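Local atomic coordinates of alkylhalidase CmlS (Streptomyces venezuelae, PDB entry 3I3L), a protein that binds FAD, which it holds through a covalent flavin-aspartate bond, and acts as a flavin-dependent halogenase in chloramphenicol biosynthesis. Residues 91-96 / 104-109; 217-222 / 446-451. All blocks are in the same frame, centred on the assembly; numbering follows the deposited sequence.

Contact 1: 91-96 / 104-109; sequences KPSATF and PWTFSF
Thr95 OG1 is gripped by two other hydroxyls: it lies 2.7 Å from Thr106 OG1, its mate across the strands, and also hydrogen-bonds Thr225. Both threonines turn OG1 anti to the carbonyl carbon (chi1 -63° and -68°), which brings the two oxygens together across a non-hydrogen-bonded pair. Thr106 OG1 reaches on to His441, so a buried polar chain runs from Thr225 through both threonines to the imidazole. On the same face, Thr106 CG2 packs 3.5 Å from Ser93 CB.

The opposite face, with Ala94, Phe96, Trp105 and Phe107, is mainly aromatic. Phe96 and Trp105, a hydrogen-bonded pair, lie side by side and form an offset stack, the phenyl ring and the six-membered indole ring at 11° with centroids 4.5 Å apart. Phe96 CB sits over the five-membered ring in a CH-pi contact. The stack buries Trp105 NE1, for which the model holds no hydrogen-bond partner.

Beyond the strand end, Phe109 N donates to Pro92 O at 3.0 Å, in the carbonyl plane. The Phe109 ring then folds back, with Ser93 CA over one face and Lys91 CE at its edge, 3.4 Å from Phe109 CE2, while Lys91 NZ bonds Ser65 of the FAD site. Paired backbone bonds such as Phe107 N to Ala94 O (2.7 Å) complete a two-stranded antiparallel beta hairpin within the larger mixed sheet of the FAD-binding domain.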
ATOM      1  N   LYS A  91       0.971   8.299  14.966  1.00 39.10           N
ATOM      2  CA  LYS A  91       2.200   8.075  14.179  1.00 40.34           C
ATOM      3  C   LYS A  91       2.405   9.198  13.194  1.00 38.70           C
ATOM      4  O   LYS A  91       1.593   9.358  12.306  1.00 39.77           O
ATOM      5  CB  LYS A  91       2.138   6.717  13.420  1.00 40.47           C
ATOM      6  CG  LYS A  91       3.098   6.671  12.225  1.00 38.33           C
ATOM      7  CD  LYS A  91       3.417   5.299  11.838  1.00 36.15           C
ATOM      8  CE  LYS A  91       2.568   4.834  10.772  1.00 37.09           C
ATOM      9  NZ  LYS A  91       3.403   4.004   9.725  1.00 34.11           N
ATOM     10  N   PRO A  92       3.496   9.959  13.345  1.00 38.31           N
ATOM     11  CA  PRO A  92       3.768  11.140  12.483  1.00 38.11           C
ATOM     12  C   PRO A  92       4.385  10.786  11.150  1.00 37.77           C
ATOM     13  O   PRO A  92       4.273  11.536  10.151  1.00 36.55           O
ATOM     14  CB  PRO A  92       4.798  11.947  13.302  1.00 37.38           C
ATOM     15  CG  PRO A  92       5.401  10.927  14.299  1.00 38.39           C
ATOM     16  CD  PRO A  92       4.566   9.704  14.350  1.00 36.12           C
ATOM     17  N   SER A  93       5.048   9.635  11.127  1.00 37.91           N
ATOM     18  CA  SER A  93       5.991   9.297  10.064  1.00 36.51           C
ATOM     19  C   SER A  93       6.516   7.863  10.182  1.00 35.58           C
ATOM     20  O   SER A  93       6.114   7.107  11.059  1.00 35.22           O
ATOM     21  CB  SER A  93       7.193  10.202  10.195  1.00 35.35           C
ATOM     22  OG  SER A  93       7.752  10.039  11.492  1.00 34.76           O
ATOM     23  N   ALA A  94       7.418   7.510   9.278  1.00 33.52           N
ATOM     24  CA  ALA A  94       8.193   6.287   9.418  1.00 31.77           C
ATOM     25  C   ALA A  94       9.669   6.681   9.341  1.00 30.74           C
ATOM     26  O   ALA A  94      10.075   7.463   8.462  1.00 30.52           O
ATOM     27  CB  ALA A  94       7.807   5.317   8.335  1.00 27.86           C
ATOM     28  N   THR A  95      10.460   6.154  10.255  1.00 30.36           N
ATOM     29  CA  THR A  95      11.895   6.411  10.239  1.00 29.94           C
ATOM     30  C   THR A  95      12.714   5.153   9.895  1.00 30.56           C
ATOM     31  O   THR A  95      12.425   4.052  10.372  1.00 30.37           O
ATOM     32  CB  THR A  95      12.354   7.099  11.545  1.00 30.10           C
ATOM     33  OG1 THR A  95      11.698   8.390  11.643  1.00 25.88           O
ATOM     34  CG2 THR A  95      13.882   7.340  11.553  1.00 26.09           C
ATOM     35  N   PHE A  96      13.733   5.340   9.071  1.00 29.80           N
ATOM     36  CA  PHE A  96      14.528   4.245   8.526  1.00 31.29           C
ATOM     37  C   PHE A  96      16.002   4.395   8.858  1.00 32.71           C
ATOM     38  O   PHE A  96      16.595   5.465   8.613  1.00 34.83           O
ATOM     39  CB  PHE A  96      14.336   4.190   7.013  1.00 30.30           C
ATOM     40  CG  PHE A  96      12.971   3.788   6.616  1.00 31.87           C
ATOM     41  CD1 PHE A  96      12.662   2.466   6.370  1.00 34.84           C
ATOM     42  CD2 PHE A  96      11.971   4.717   6.549  1.00 37.54           C
ATOM     43  CE1 PHE A  96      11.389   2.075   6.048  1.00 34.55           C
ATOM     44  CE2 PHE A  96      10.660   4.331   6.219  1.00 39.20           C
ATOM     45  CZ  PHE A  96      10.376   3.009   5.955  1.00 34.62           C
ATOM     46  N   PRO A 104      20.258   8.697   9.276  1.00 32.26           N
ATOM     47  CA  PRO A 104      18.829   8.298   9.300  1.00 32.98           C
ATOM     48  C   PRO A 104      17.996   9.028   8.257  1.00 32.55           C
ATOM     49  O   PRO A 104      18.366  10.114   7.860  1.00 33.29           O
ATOM     50  CB  PRO A 104      18.355   8.724  10.714  1.00 32.85           C
ATOM     51  CG  PRO A 104      19.616   8.827  11.528  1.00 32.92           C
ATOM     52  CD  PRO A 104      20.707   9.278  10.563  1.00 33.57           C
ATOM     53  N   TRP A 105      16.907   8.425   7.789  1.00 30.73           N
ATOM     54  CA  TRP A 105      15.907   9.202   7.057  1.00 31.94           C
ATOM     55  C   TRP A 105      14.464   8.982   7.517  1.00 32.37           C
ATOM     56  O   TRP A 105      14.133   7.913   8.049  1.00 32.56           O
ATOM     57  CB  TRP A 105      16.057   9.057   5.530  1.00 32.03           C
ATOM     58  CG  TRP A 105      15.586   7.757   4.987  1.00 33.53           C
ATOM     59  CD1 TRP A 105      16.316   6.581   4.825  1.00 34.90           C
ATOM     60  CD2 TRP A 105      14.273   7.503   4.482  1.00 39.18           C
ATOM     61  NE1 TRP A 105      15.501   5.617   4.240  1.00 40.22           N
ATOM     62  CE2 TRP A 105      14.249   6.157   4.026  1.00 38.90           C
ATOM     63  CE3 TRP A 105      13.097   8.299   4.364  1.00 38.83           C
ATOM     64  CZ2 TRP A 105      13.090   5.576   3.494  1.00 40.45           C
ATOM     65  CZ3 TRP A 105      11.948   7.729   3.761  1.00 41.80           C
ATOM     66  CH2 TRP A 105      11.956   6.376   3.353  1.00 40.66           C
ATOM     67  N   THR A 106      13.614  10.004   7.370  1.00 31.17           N
ATOM     68  CA  THR A 106      12.248   9.913   7.827  1.00 31.69           C
ATOM     69  C   THR A 106      11.247  10.278   6.728  1.00 33.28           C
ATOM     70  O   THR A 106      11.425  11.313   6.061  1.00 31.13           O
ATOM     71  CB  THR A 106      12.044  10.848   9.038  1.00 33.81           C
ATOM     72  OG1 THR A 106      12.801  10.342  10.142  1.00 33.80           O
ATOM     73  CG2 THR A 106      10.532  10.982   9.437  1.00 32.13           C
ATOM     74  N   PHE A 107      10.207   9.451   6.568  1.00 33.54           N
ATOM     75  CA  PHE A 107       9.108   9.741   5.640  1.00 36.84           C
ATOM     76  C   PHE A 107       7.913  10.372   6.342  1.00 36.80           C
ATOM     77  O   PHE A 107       7.146   9.676   7.003  1.00 35.86           O
ATOM     78  CB  PHE A 107       8.664   8.472   4.886  1.00 37.92           C
ATOM     79  CG  PHE A 107       7.578   8.724   3.841  1.00 44.08           C
ATOM     80  CD1 PHE A 107       7.766   9.655   2.800  1.00 49.87           C
ATOM     81  CD2 PHE A 107       6.354   8.059   3.902  1.00 50.10           C
ATOM     82  CE1 PHE A 107       6.758   9.900   1.844  1.00 50.62           C
ATOM     83  CE2 PHE A 107       5.336   8.291   2.908  1.00 50.49           C
ATOM     84  CZ  PHE A 107       5.551   9.197   1.901  1.00 49.99           C
ATOM     85  N   SER A 108       7.781  11.693   6.217  1.00 36.64           N
ATOM     86  CA  SER A 108       6.762  12.461   6.940  1.00 38.15           C
ATOM     87  C   SER A 108       5.406  12.220   6.354  1.00 37.75           C
ATOM     88  O   SER A 108       5.274  12.069   5.140  1.00 38.66           O
ATOM     89  CB  SER A 108       7.026  13.974   6.858  1.00 38.77           C
ATOM     90  OG  SER A 108       5.973  14.678   7.524  1.00 38.91           O
ATOM     91  N   PHE A 109       4.399  12.150   7.217  1.00 38.81           N
ATOM     92  CA  PHE A 109       2.996  12.022   6.727  1.00 40.66           C
ATOM     93  C   PHE A 109       2.323  13.405   6.468  1.00 42.23           C
ATOM     94  O   PHE A 109       1.153  13.474   6.021  1.00 42.57           O
ATOM     95  CB  PHE A 109       2.144  11.119   7.656  1.00 38.96           C
ATOM     96  CG  PHE A 109       2.530   9.668   7.604  1.00 38.59           C
ATOM     97  CD1 PHE A 109       3.168   9.148   6.522  1.00 38.51           C
ATOM     98  CD2 PHE A 109       2.279   8.849   8.656  1.00 40.31           C
ATOM     99  CE1 PHE A 109       3.550   7.826   6.495  1.00 41.83           C
ATOM    100  CE2 PHE A 109       2.654   7.506   8.619  1.00 43.85           C
ATOM    101  CZ  PHE A 109       3.307   7.012   7.548  1.00 36.49           C
TER

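Contact 2: 217-222 / 446-451; sequences PFEGDL and LSDDFS
Asp448 and the backbone of Glu219 and Gly220 illustrate how one carboxylate can hold a loop by two successive amides. Glu219 N donates to Asp448 OD2 at 2.6 Å in an almost straight bond (177°), meeting the oxygen on its syn side, 17° out of the carboxylate plane. Gly220 N reaches the other oxygen, Asp448 OD1, at 2.8 Å and uses its syn lone pair, with a more bent approach of 143°. Both oxygens are thus engaged, which fixes the rotation of the carboxylate. With an alanine here the Glu219 and Gly220 amides would lose these acceptors, and the 217-222 loop is likely to be less firmly held. The same carboxylate meets a ring edge: Phe218 slides past Asp448 in the opposite direction, Phe218 CD1 lying 3.6 Å from Asp448 CG, with ring and carboxylate planes nearly perpendicular. Asp221 packs against Ser451, its OD2 3.1 Å from Ser451 CA, while that oxygen accepts from Glu452 N just beyond the segment.

Apolar contacts join Phe218, Leu222, Leu446 and Phe450. The far end of the Phe218 ring touches Leu446 CD2. Leu222 crosses Phe450 at about a right angle, Leu222 CG meeting Phe450 CD2 at 3.7 Å. Leu222 CD1 sits over the centre of the Phe218 ring, and the same methyl lies 4.1 Å from Leu446 CD1. The Phe450 ring is in turn stacked on His441.

Within 446-451 the shape is set by local bonds. Ser447 OG accepts from Asp449 N at 2.7 Å, an ST turn, and Ser447 O accepts from Phe450 N. The contact joins two irregular surface loops distant in sequence, one linking strands 203-213 and 226-231 and the other linking helices 430-439 and 456-471; the second carries a type I beta turn from Ser447 to Phe450.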
ATOM      1  N   PRO A 217      11.687   6.962  23.466  1.00 52.00           N
ATOM      2  CA  PRO A 217      12.834   7.758  23.927  1.00 52.16           C
ATOM      3  C   PRO A 217      12.934   9.128  23.266  1.00 52.28           C
ATOM      4  O   PRO A 217      13.908   9.869  23.498  1.00 51.66           O
ATOM      5  CB  PRO A 217      14.035   6.934  23.454  1.00 52.17           C
ATOM      6  CG  PRO A 217      13.537   6.262  22.210  1.00 52.29           C
ATOM      7  CD  PRO A 217      12.099   5.911  22.518  1.00 52.16           C
ATOM      8  N   PHE A 218      11.965   9.447  22.415  1.00 52.19           N
ATOM      9  CA  PHE A 218      11.986  10.728  21.741  1.00 52.02           C
ATOM     10  C   PHE A 218      10.766  11.620  22.050  1.00 52.21           C
ATOM     11  O   PHE A 218       9.618  11.177  22.095  1.00 53.08           O
ATOM     12  CB  PHE A 218      12.277  10.543  20.218  1.00 51.88           C
ATOM     13  CG  PHE A 218      13.662   9.944  19.927  1.00 51.16           C
ATOM     14  CD1 PHE A 218      14.824  10.648  20.235  1.00 48.50           C
ATOM     15  CD2 PHE A 218      13.795   8.663  19.400  1.00 49.16           C
ATOM     16  CE1 PHE A 218      16.065  10.107  19.994  1.00 47.97           C
ATOM     17  CE2 PHE A 218      15.046   8.128  19.162  1.00 46.81           C
ATOM     18  CZ  PHE A 218      16.172   8.842  19.441  1.00 45.37           C
ATOM     19  N   GLU A 219      11.047  12.896  22.254  1.00 52.20           N
ATOM     20  CA  GLU A 219      10.015  13.878  22.557  1.00 52.13           C
ATOM     21  C   GLU A 219       9.629  14.724  21.349  1.00 49.56           C
ATOM     22  O   GLU A 219       8.548  15.281  21.328  1.00 49.38           O
ATOM     23  CB  GLU A 219      10.507  14.819  23.667  1.00 52.96           C
ATOM     24  CG  GLU A 219      11.435  14.156  24.699  1.00 57.68           C
ATOM     25  CD  GLU A 219      11.401  14.847  26.060  1.00 63.75           C
ATOM     26  OE1 GLU A 219      11.126  16.097  26.099  1.00 62.50           O
ATOM     27  OE2 GLU A 219      11.648  14.121  27.077  1.00 64.93           O
ATOM     28  N   GLY A 220      10.532  14.870  20.384  1.00 47.11           N
ATOM     29  CA  GLY A 220      10.339  15.828  19.330  1.00 45.20           C
ATOM     30  C   GLY A 220       9.474  15.257  18.249  1.00 44.39           C
ATOM     31  O   GLY A 220       8.598  14.422  18.524  1.00 43.71           O
ATOM     32  N   ASP A 221       9.743  15.672  17.012  1.00 42.99           N
ATOM     33  CA  ASP A 221       9.000  15.159  15.872  1.00 42.02           C
ATOM     34  C   ASP A 221       9.096  13.610  15.723  1.00 41.53           C
ATOM     35  O   ASP A 221       8.239  12.980  15.089  1.00 41.83           O
ATOM     36  CB  ASP A 221       9.468  15.887  14.597  1.00 42.50           C
ATOM     37  CG  ASP A 221       8.960  17.371  14.521  1.00 45.11           C
ATOM     38  OD1 ASP A 221       7.985  17.725  15.205  1.00 41.81           O
ATOM     39  OD2 ASP A 221       9.549  18.181  13.761  1.00 49.29           O
ATOM     40  N   LEU A 222      10.140  13.007  16.300  1.00 40.22           N
ATOM     41  CA  LEU A 222      10.364  11.537  16.225  1.00 40.04           C
ATOM     42  C   LEU A 222       9.345  10.659  17.002  1.00 39.52           C
ATOM     43  O   LEU A 222       9.243   9.435  16.776  1.00 39.92           O
ATOM     44  CB  LEU A 222      11.819  11.185  16.624  1.00 38.69           C
ATOM     45  CG  LEU A 222      12.887  11.494  15.551  1.00 39.54           C
ATOM     46  CD1 LEU A 222      14.265  11.330  16.099  1.00 40.78           C
ATOM     47  CD2 LEU A 222      12.728  10.584  14.355  1.00 37.81           C
ATOM     48  N   LEU A 446      20.986   9.386  14.914  1.00 46.01           N
ATOM     49  CA  LEU A 446      19.603   9.603  15.255  1.00 44.92           C
ATOM     50  C   LEU A 446      19.530  10.317  16.611  1.00 46.01           C
ATOM     51  O   LEU A 446      20.144   9.871  17.587  1.00 45.94           O
ATOM     52  CB  LEU A 446      18.898   8.242  15.316  1.00 43.49           C
ATOM     53  CG  LEU A 446      17.381   8.211  15.491  1.00 42.76           C
ATOM     54  CD1 LEU A 446      16.703   8.660  14.248  1.00 31.29           C
ATOM     55  CD2 LEU A 446      16.951   6.810  15.897  1.00 39.13           C
ATOM     56  N   SER A 447      18.773  11.419  16.669  1.00 45.76           N
ATOM     57  CA  SER A 447      18.717  12.264  17.838  1.00 45.91           C
ATOM     58  C   SER A 447      17.403  13.038  17.908  1.00 47.32           C
ATOM     59  O   SER A 447      16.714  13.290  16.868  1.00 46.39           O
ATOM     60  CB  SER A 447      19.887  13.240  17.825  1.00 46.71           C
ATOM     61  OG  SER A 447      19.502  14.439  18.449  1.00 48.05           O
ATOM     62  N   ASP A 448      17.071  13.451  19.130  1.00 47.30           N
ATOM     63  CA  ASP A 448      15.875  14.238  19.378  1.00 47.10           C
ATOM     64  C   ASP A 448      16.083  15.683  18.920  1.00 46.49           C
ATOM     65  O   ASP A 448      15.180  16.514  18.977  1.00 47.91           O
ATOM     66  CB  ASP A 448      15.485  14.151  20.844  1.00 46.63           C
ATOM     67  CG  ASP A 448      13.985  14.052  21.040  1.00 49.30           C
ATOM     68  OD1 ASP A 448      13.244  14.335  20.074  1.00 51.41           O
ATOM     69  OD2 ASP A 448      13.533  13.723  22.177  1.00 51.96           O
ATOM     70  N   ASP A 449      17.278  15.965  18.439  1.00 47.41           N
ATOM     71  CA  ASP A 449      17.553  17.205  17.711  1.00 47.84           C
ATOM     72  C   ASP A 449      16.697  17.328  16.462  1.00 47.10           C
ATOM     73  O   ASP A 449      16.454  18.443  15.970  1.00 48.88           O
ATOM     74  CB  ASP A 449      19.030  17.272  17.326  1.00 48.59           C
ATOM     75  CG  ASP A 449      19.906  17.835  18.449  1.00 51.16           C
ATOM     76  OD1 ASP A 449      19.340  18.215  19.486  1.00 54.62           O
ATOM     77  OD2 ASP A 449      21.148  17.910  18.286  1.00 49.69           O
ATOM     78  N   PHE A 450      16.247  16.184  15.945  1.00 45.46           N
ATOM     79  CA  PHE A 450      15.525  16.132  14.666  1.00 42.30           C
ATOM     80  C   PHE A 450      14.189  16.844  14.724  1.00 42.42           C
ATOM     81  O   PHE A 450      13.373  16.581  15.622  1.00 40.45           O
ATOM     82  CB  PHE A 450      15.260  14.677  14.251  1.00 40.94           C
ATOM     83  CG  PHE A 450      14.378  14.554  13.059  1.00 37.71           C
ATOM     84  CD1 PHE A 450      14.899  14.656  11.788  1.00 36.16           C
ATOM     85  CD2 PHE A 450      13.030  14.361  13.209  1.00 37.72           C
ATOM     86  CE1 PHE A 450      14.102  14.556  10.722  1.00 36.40           C
ATOM     87  CE2 PHE A 450      12.209  14.265  12.137  1.00 39.23           C
ATOM     88  CZ  PHE A 450      12.732  14.351  10.884  1.00 38.26           C
ATOM     89  N   SER A 451      13.958  17.718  13.742  1.00 42.16           N
ATOM     90  CA  SER A 451      12.633  18.273  13.492  1.00 42.36           C
ATOM     91  C   SER A 451      12.296  18.077  12.018  1.00 40.34           C
ATOM     92  O   SER A 451      13.167  18.104  11.186  1.00 42.55           O
ATOM     93  CB  SER A 451      12.585  19.763  13.862  1.00 41.84           C
ATOM     94  OG  SER A 451      13.645  20.454  13.202  1.00 44.82           O
TER

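Overall arrangement
The two contacts adjoin, their centres 11 Å apart on the same side of the chain's centre, and show a buried hairpin with a surface loop pair packed against it. Four packing touches join them: Pro92 CG lies 3.6 Å from Asp221 O, Thr95 OG1 3.6 Å from Leu222 CD2, Pro104 CG 3.7 Å from Leu446 N, and Thr106 CB 4.0 Å from Phe450 CZ. His441 also bridges them, touching both Thr106 and Phe450. Contact 1 is the nearer to the cofactor site: the Lys91 side chain lies about 7 Å from FAD at the nearest atoms and bonds Ser65, an FAD-binding residue, whereas contact 2 lies away from the known FAD-binding residues.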